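Local structure of fiber (Human adenovirus 35, 2QLK) at residues 22-34 and 43-55. The protein forms the trimeric head domain of the viral fibre, which attaches the virus to host cells by binding the receptor CD46. Residues are numbered along the deposited sequence; the frame is centred on the assembly and turned at random.
Sequences NTLWTGINPPPNC and NDGKLTLVLVKNG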
ATOM      1  N   ASN A  22      17.417  -6.839   9.025  1.00 71.56           N
ATOM      2  CA  ASN A  22      16.261  -6.245   9.681  1.00 69.36           C
ATOM      3  C   ASN A  22      14.995  -6.809   9.051  1.00 66.81           C
ATOM      4  O   ASN A  22      14.056  -6.077   8.733  1.00 67.02           O
ATOM      5  CB  ASN A  22      16.298  -4.730   9.506  1.00 88.62           C
ATOM      6  CG  ASN A  22      16.283  -4.315   8.052  1.00 91.28           C
ATOM      7  OD1 ASN A  22      17.143  -4.724   7.268  1.00 91.99           O
ATOM      8  ND2 ASN A  22      15.303  -3.496   7.680  1.00 92.15           N
ATOM      9  N   THR A  23      14.971  -8.126   8.892  1.00 46.71           N
ATOM     10  CA  THR A  23      13.835  -8.779   8.279  1.00 43.38           C
ATOM     11  C   THR A  23      13.451 -10.115   8.929  1.00 41.69           C
ATOM     12  O   THR A  23      14.266 -11.039   9.037  1.00 41.40           O
ATOM     13  CB  THR A  23      14.104  -8.950   6.760  1.00 53.21           C
ATOM     14  OG1 THR A  23      13.208  -9.921   6.199  1.00 51.46           O
ATOM     15  CG2 THR A  23      15.550  -9.367   6.526  1.00 54.12           C
ATOM     16  N   LEU A  24      12.201 -10.185   9.381  1.00 45.12           N
ATOM     17  CA  LEU A  24      11.640 -11.372  10.018  1.00 42.54           C
ATOM     18  C   LEU A  24      10.602 -11.971   9.049  1.00 41.11           C
ATOM     19  O   LEU A  24       9.672 -11.278   8.632  1.00 42.21           O
ATOM     20  CB  LEU A  24      10.980 -10.957  11.328  1.00 39.94           C
ATOM     21  CG  LEU A  24      10.513 -11.989  12.340  1.00 40.49           C
ATOM     22  CD1 LEU A  24      11.684 -12.882  12.781  1.00 39.90           C
ATOM     23  CD2 LEU A  24       9.928 -11.239  13.536  1.00 40.20           C
ATOM     24  N   TRP A  25      10.751 -13.240   8.674  1.00 37.32           N
ATOM     25  CA  TRP A  25       9.815 -13.831   7.725  1.00 34.78           C
ATOM     26  C   TRP A  25       9.667 -15.333   7.809  1.00 34.21           C
ATOM     27  O   TRP A  25      10.375 -16.016   8.561  1.00 35.06           O
ATOM     28  CB  TRP A  25      10.220 -13.452   6.290  1.00 51.73           C
ATOM     29  CG  TRP A  25      11.535 -14.048   5.835  1.00 54.31           C
ATOM     30  CD1 TRP A  25      12.510 -14.582   6.626  1.00 55.83           C
ATOM     31  CD2 TRP A  25      12.017 -14.154   4.484  1.00 56.35           C
ATOM     32  NE1 TRP A  25      13.563 -15.013   5.860  1.00 56.61           N
ATOM     33  CE2 TRP A  25      13.291 -14.763   4.542  1.00 57.41           C
ATOM     34  CE3 TRP A  25      11.497 -13.794   3.234  1.00 58.12           C
ATOM     35  CZ2 TRP A  25      14.059 -15.021   3.396  1.00 58.18           C
ATOM     36  CZ3 TRP A  25      12.266 -14.052   2.085  1.00 58.66           C
ATOM     37  CH2 TRP A  25      13.533 -14.661   2.182  1.00 58.96           C
ATOM     38  N   THR A  26       8.747 -15.845   7.003  1.00 32.04           N
ATOM     39  CA  THR A  26       8.475 -17.260   6.961  1.00 30.14           C
ATOM     40  C   THR A  26       9.410 -17.966   5.979  1.00 31.19           C
ATOM     41  O   THR A  26       9.363 -19.184   5.872  1.00 31.07           O
ATOM     42  CB  THR A  26       7.022 -17.548   6.505  1.00 30.47           C
ATOM     43  OG1 THR A  26       6.770 -16.901   5.252  1.00 27.73           O
ATOM     44  CG2 THR A  26       6.022 -17.080   7.522  1.00 30.35           C
ATOM     45  N   GLY A  27      10.257 -17.207   5.287  1.00 35.40           N
ATOM     46  CA  GLY A  27      11.134 -17.798   4.289  1.00 39.20           C
ATOM     47  C   GLY A  27      10.312 -17.821   3.011  1.00 41.99           C
ATOM     48  O   GLY A  27       9.087 -17.954   3.091  1.00 41.41           O
ATOM     49  N   ILE A  28      10.949 -17.703   1.849  1.00 93.01           N
ATOM     50  CA  ILE A  28      10.216 -17.678   0.583  1.00 95.34           C
ATOM     51  C   ILE A  28       9.134 -18.737   0.380  1.00 96.63           C
ATOM     52  O   ILE A  28       7.975 -18.500   0.705  1.00100.02           O
ATOM     53  CB  ILE A  28      11.174 -17.721  -0.623  1.00 43.54           C
ATOM     54  CG1 ILE A  28      11.996 -16.429  -0.667  1.00 43.90           C
ATOM     55  CG2 ILE A  28      10.378 -17.866  -1.922  1.00 44.25           C
ATOM     56  CD1 ILE A  28      12.979 -16.357  -1.805  1.00 43.62           C
ATOM     57  N   ASN A  29       9.500 -19.888  -0.174  1.00 51.77           N
ATOM     58  CA  ASN A  29       8.539 -20.962  -0.428  1.00 50.68           C
ATOM     59  C   ASN A  29       8.526 -21.959   0.729  1.00 48.83           C
ATOM     60  O   ASN A  29       9.063 -23.061   0.614  1.00 49.12           O
ATOM     61  CB  ASN A  29       8.909 -21.689  -1.726  1.00 68.00           C
ATOM     62  CG  ASN A  29       7.933 -22.799  -2.081  1.00 69.06           C
ATOM     63  OD1 ASN A  29       7.727 -23.740  -1.313  1.00 71.01           O
ATOM     64  ND2 ASN A  29       7.330 -22.694  -3.256  1.00 70.72           N
ATOM     65  N   PRO A  30       7.892 -21.594   1.852  1.00 41.49           N
ATOM     66  CA  PRO A  30       7.824 -22.464   3.026  1.00 38.83           C
ATOM     67  C   PRO A  30       6.938 -23.676   2.809  1.00 36.80           C
ATOM     68  O   PRO A  30       6.138 -23.716   1.876  1.00 36.14           O
ATOM     69  CB  PRO A  30       7.235 -21.550   4.081  1.00 51.18           C
ATOM     70  CG  PRO A  30       6.189 -20.853   3.283  1.00 52.27           C
ATOM     71  CD  PRO A  30       6.941 -20.477   2.005  1.00 52.90           C
ATOM     72  N   PRO A  31       7.078 -24.694   3.674  1.00 37.49           N
ATOM     73  CA  PRO A  31       6.252 -25.892   3.547  1.00 35.99           C
ATOM     74  C   PRO A  31       4.896 -25.541   4.162  1.00 34.15           C
ATOM     75  O   PRO A  31       4.725 -24.427   4.676  1.00 32.41           O
ATOM     76  CB  PRO A  31       7.008 -26.906   4.397  1.00 42.41           C
ATOM     77  CG  PRO A  31       7.524 -26.049   5.520  1.00 41.92           C
ATOM     78  CD  PRO A  31       8.054 -24.837   4.771  1.00 42.35           C
ATOM     79  N   PRO A  32       3.909 -26.451   4.081  1.00 30.64           N
ATOM     80  CA  PRO A  32       2.616 -26.113   4.698  1.00 29.65           C
ATOM     81  C   PRO A  32       2.999 -25.696   6.119  1.00 31.09           C
ATOM     82  O   PRO A  32       3.674 -26.466   6.828  1.00 32.01           O
ATOM     83  CB  PRO A  32       1.858 -27.434   4.663  1.00 34.30           C
ATOM     84  CG  PRO A  32       2.375 -28.082   3.378  1.00 33.29           C
ATOM     85  CD  PRO A  32       3.860 -27.748   3.380  1.00 33.61           C
ATOM     86  N   ASN A  33       2.592 -24.489   6.527  1.00 24.71           N
ATOM     87  CA  ASN A  33       2.975 -23.964   7.825  1.00 24.93           C
ATOM     88  C   ASN A  33       1.859 -23.403   8.708  1.00 24.87           C
ATOM     89  O   ASN A  33       2.132 -22.934   9.812  1.00 26.90           O
ATOM     90  CB  ASN A  33       4.060 -22.898   7.622  1.00 25.17           C
ATOM     91  CG  ASN A  33       3.577 -21.753   6.743  1.00 25.23           C
ATOM     92  OD1 ASN A  33       2.392 -21.674   6.423  1.00 19.22           O
ATOM     93  ND2 ASN A  33       4.481 -20.861   6.370  1.00 20.87           N
ATOM     94  N   CYS A  34       0.611 -23.432   8.242  1.00 24.51           N
ATOM     95  CA  CYS A  34      -0.481 -22.933   9.079  1.00 25.88           C
ATOM     96  C   CYS A  34      -1.715 -23.813   8.986  1.00 26.47           C
ATOM     97  O   CYS A  34      -1.801 -24.677   8.133  1.00 26.52           O
ATOM     98  CB  CYS A  34      -0.821 -21.482   8.722  1.00 32.53           C
ATOM     99  SG  CYS A  34      -1.303 -21.235   7.033  1.00 35.04           S
ATOM    100  N   ASN A  43      -1.001 -29.163   8.732  1.00 40.25           N
ATOM    101  CA  ASN A  43      -1.027 -27.820   8.180  1.00 36.65           C
ATOM    102  C   ASN A  43      -1.615 -27.896   6.786  1.00 34.75           C
ATOM    103  O   ASN A  43      -1.192 -28.718   5.981  1.00 35.69           O
ATOM    104  CB  ASN A  43       0.385 -27.264   8.197  1.00 33.01           C
ATOM    105  CG  ASN A  43       0.943 -27.199   9.624  1.00 33.95           C
ATOM    106  OD1 ASN A  43       2.147 -27.107   9.843  1.00 31.90           O
ATOM    107  ND2 ASN A  43       0.045 -27.252  10.603  1.00 32.19           N
ATOM    108  N   ASP A  44      -2.625 -27.075   6.522  1.00 34.93           N
ATOM    109  CA  ASP A  44      -3.297 -27.097   5.235  1.00 32.30           C
ATOM    110  C   ASP A  44      -3.128 -25.851   4.407  1.00 30.79           C
ATOM    111  O   ASP A  44      -3.834 -25.668   3.409  1.00 29.33           O
ATOM    112  CB  ASP A  44      -4.787 -27.363   5.407  1.00 35.68           C
ATOM    113  CG  ASP A  44      -5.412 -26.491   6.463  1.00 39.19           C
ATOM    114  OD1 ASP A  44      -4.735 -25.551   6.940  1.00 39.08           O
ATOM    115  OD2 ASP A  44      -6.584 -26.759   6.821  1.00 39.95           O
ATOM    116  N   GLY A  45      -2.211 -24.996   4.817  1.00 29.12           N
ATOM    117  CA  GLY A  45      -1.992 -23.789   4.065  1.00 28.47           C
ATOM    118  C   GLY A  45      -0.554 -23.325   4.099  1.00 27.43           C
ATOM    119  O   GLY A  45       0.215 -23.705   4.995  1.00 26.32           O
ATOM    120  N   LYS A  46      -0.191 -22.513   3.107  1.00 21.59           N
ATOM    121  CA  LYS A  46       1.157 -21.952   3.026  1.00 21.80           C
ATOM    122  C   LYS A  46       1.089 -20.441   3.102  1.00 21.08           C
ATOM    123  O   LYS A  46       0.680 -19.773   2.162  1.00 21.70           O
ATOM    124  CB  LYS A  46       1.837 -22.365   1.726  1.00 31.24           C
ATOM    125  CG  LYS A  46       2.064 -23.856   1.616  1.00 35.49           C
ATOM    126  CD  LYS A  46       2.517 -24.246   0.209  1.00 36.41           C
ATOM    127  CE  LYS A  46       2.978 -25.715   0.160  1.00 38.30           C
ATOM    128  NZ  LYS A  46       3.240 -26.202  -1.242  1.00 39.66           N
ATOM    129  N   LEU A  47       1.480 -19.911   4.239  1.00 24.49           N
ATOM    130  CA  LEU A  47       1.469 -18.487   4.452  1.00 24.01           C
ATOM    131  C   LEU A  47       2.851 -17.883   4.257  1.00 25.15           C
ATOM    132  O   LEU A  47       3.834 -18.319   4.865  1.00 25.55           O
ATOM    133  CB  LEU A  47       0.969 -18.202   5.861  1.00 23.07           C
ATOM    134  CG  LEU A  47       1.086 -16.731   6.286  1.00 25.00           C
ATOM    135  CD1 LEU A  47      -0.130 -15.930   5.724  1.00 23.11           C
ATOM    136  CD2 LEU A  47       1.142 -16.644   7.834  1.00 21.10           C
ATOM    137  N   THR A  48       2.926 -16.894   3.381  1.00 26.40           N
ATOM    138  CA  THR A  48       4.171 -16.168   3.126  1.00 25.02           C
ATOM    139  C   THR A  48       3.960 -14.803   3.779  1.00 26.67           C
ATOM    140  O   THR A  48       3.110 -14.000   3.353  1.00 27.37           O
ATOM    141  CB  THR A  48       4.424 -15.951   1.623  1.00 23.36           C
ATOM    142  OG1 THR A  48       4.576 -17.222   0.978  1.00 22.66           O
ATOM    143  CG2 THR A  48       5.679 -15.084   1.395  1.00 26.48           C
ATOM    144  N   LEU A  49       4.726 -14.555   4.825  1.00 21.85           N
ATOM    145  CA  LEU A  49       4.652 -13.317   5.547  1.00 22.68           C
ATOM    146  C   LEU A  49       6.060 -12.775   5.628  1.00 24.22           C
ATOM    147  O   LEU A  49       6.968 -13.495   6.038  1.00 21.95           O
ATOM    148  CB  LEU A  49       4.150 -13.564   6.959  1.00 30.24           C
ATOM    149  CG  LEU A  49       4.217 -12.376   7.915  1.00 33.62           C
ATOM    150  CD1 LEU A  49       3.254 -11.253   7.476  1.00 35.85           C
ATOM    151  CD2 LEU A  49       3.842 -12.884   9.291  1.00 31.70           C
ATOM    152  N   VAL A  50       6.237 -11.523   5.220  1.00 22.69           N
ATOM    153  CA  VAL A  50       7.511 -10.870   5.280  1.00 23.83           C
ATOM    154  C   VAL A  50       7.340  -9.563   6.060  1.00 26.02           C
ATOM    155  O   VAL A  50       6.534  -8.710   5.697  1.00 27.99           O
ATOM    156  CB  VAL A  50       8.023 -10.612   3.880  1.00 23.01           C
ATOM    157  CG1 VAL A  50       9.471 -10.089   3.939  1.00 23.03           C
ATOM    158  CG2 VAL A  50       7.949 -11.915   3.072  1.00 20.88           C
ATOM    159  N   LEU A  51       8.087  -9.433   7.152  1.00 35.05           N
ATOM    160  CA  LEU A  51       8.065  -8.247   7.995  1.00 35.80           C
ATOM    161  C   LEU A  51       9.453  -7.600   7.957  1.00 36.78           C
ATOM    162  O   LEU A  51      10.461  -8.241   8.268  1.00 36.02           O
ATOM    163  CB  LEU A  51       7.714  -8.628   9.431  1.00 26.60           C
ATOM    164  CG  LEU A  51       6.379  -9.326   9.668  1.00 26.87           C
ATOM    165  CD1 LEU A  51       6.282  -9.801  11.092  1.00 26.19           C
ATOM    166  CD2 LEU A  51       5.238  -8.318   9.394  1.00 29.04           C
ATOM    167  N   VAL A  52       9.496  -6.336   7.547  1.00 30.39           N
ATOM    168  CA  VAL A  52      10.738  -5.591   7.458  1.00 32.22           C
ATOM    169  C   VAL A  52      10.727  -4.386   8.402  1.00 34.43           C
ATOM    170  O   VAL A  52       9.800  -3.559   8.368  1.00 34.38           O
ATOM    171  CB  VAL A  52      10.983  -5.078   6.022  1.00 34.80           C
ATOM    172  CG1 VAL A  52      12.163  -4.100   6.014  1.00 34.11           C
ATOM    173  CG2 VAL A  52      11.237  -6.243   5.071  1.00 34.68           C
ATOM    174  N   LYS A  53      11.758  -4.303   9.239  1.00 35.17           N
ATOM    175  CA  LYS A  53      11.911  -3.207  10.179  1.00 37.87           C
ATOM    176  C   LYS A  53      12.408  -2.047   9.339  1.00 38.63           C
ATOM    177  O   LYS A  53      13.333  -2.194   8.547  1.00 39.90           O
ATOM    178  CB  LYS A  53      12.944  -3.545  11.246  1.00 55.01           C
ATOM    179  CG  LYS A  53      13.173  -2.426  12.235  1.00 58.30           C
ATOM    180  CD  LYS A  53      12.242  -2.522  13.409  1.00 58.50           C
ATOM    181  CE  LYS A  53      12.544  -1.441  14.424  1.00 59.46           C
ATOM    182  NZ  LYS A  53      11.892  -1.739  15.728  1.00 60.93           N
ATOM    183  N   ASN A  54      11.784  -0.890   9.507  1.00 38.78           N
ATOM    184  CA  ASN A  54      12.149   0.272   8.720  1.00 39.82           C
ATOM    185  C   ASN A  54      11.787   1.490   9.559  1.00 39.90           C
ATOM    186  O   ASN A  54      10.764   2.135   9.337  1.00 39.37           O
ATOM    187  CB  ASN A  54      11.358   0.220   7.407  1.00 60.66           C
ATOM    188  CG  ASN A  54      11.750   1.307   6.433  1.00 63.28           C
ATOM    189  OD1 ASN A  54      12.843   1.870   6.515  1.00 66.77           O
ATOM    190  ND2 ASN A  54      10.863   1.592   5.486  1.00 62.64           N
ATOM    191  N   GLY A  55      12.626   1.775  10.554  1.00 44.43           N
ATOM    192  CA  GLY A  55      12.380   2.902  11.437  1.00 42.61           C
ATOM    193  C   GLY A  55      11.250   2.591  12.394  1.00 41.57           C
ATOM    194  O   GLY A  55      11.162   1.488  12.923  1.00 41.64           O
TER
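Asn33 reaches strand 45-54 with its side-chain amide and grips Leu47 twice. Its OD1 takes the N-H of Leu47 on a lone pair, in the carbonyl plane, at 3.0 Å and almost straight (179°). Its ND2 gives to Leu47 O, also at 3.0 Å. CG sits between the backbone N and the carbonyl carbon (chi1 59°), which turns the amide to the strand; the two bonds fix its rotation. Thr26, seven residues earlier, makes a similar double grip on Leu49. Its N donates to Leu49 O, and its OG1 receives Leu49 N at 3.1 Å. Between Asn22 and Trp25 regular antiparallel pairing takes over, with Leu24 and Leu51 bonded both ways. On the sheet face that carries Trp25 and Val50, the edge of the indole ring meets Val50, CE3 to CG2 4.0 Å, the two side chains lying side by side. Gly27 CA lies 3.7 Å above the plane of the Trp25 ring, over its centre. Val50 also packs on Leu57 of a neighbouring subunit. Pro32 lies alongside the extended Lys46 chain, CD to CE 3.9 Å. At the far end Asn33 N and Cys34 N both donate to Gly45 O, a classic beta bulge. Strands 23-25 and 45-54 are antiparallel neighbours in one sheet of the fibre knob beta-sandwich, with strand 106-107 on the other side of 23-25.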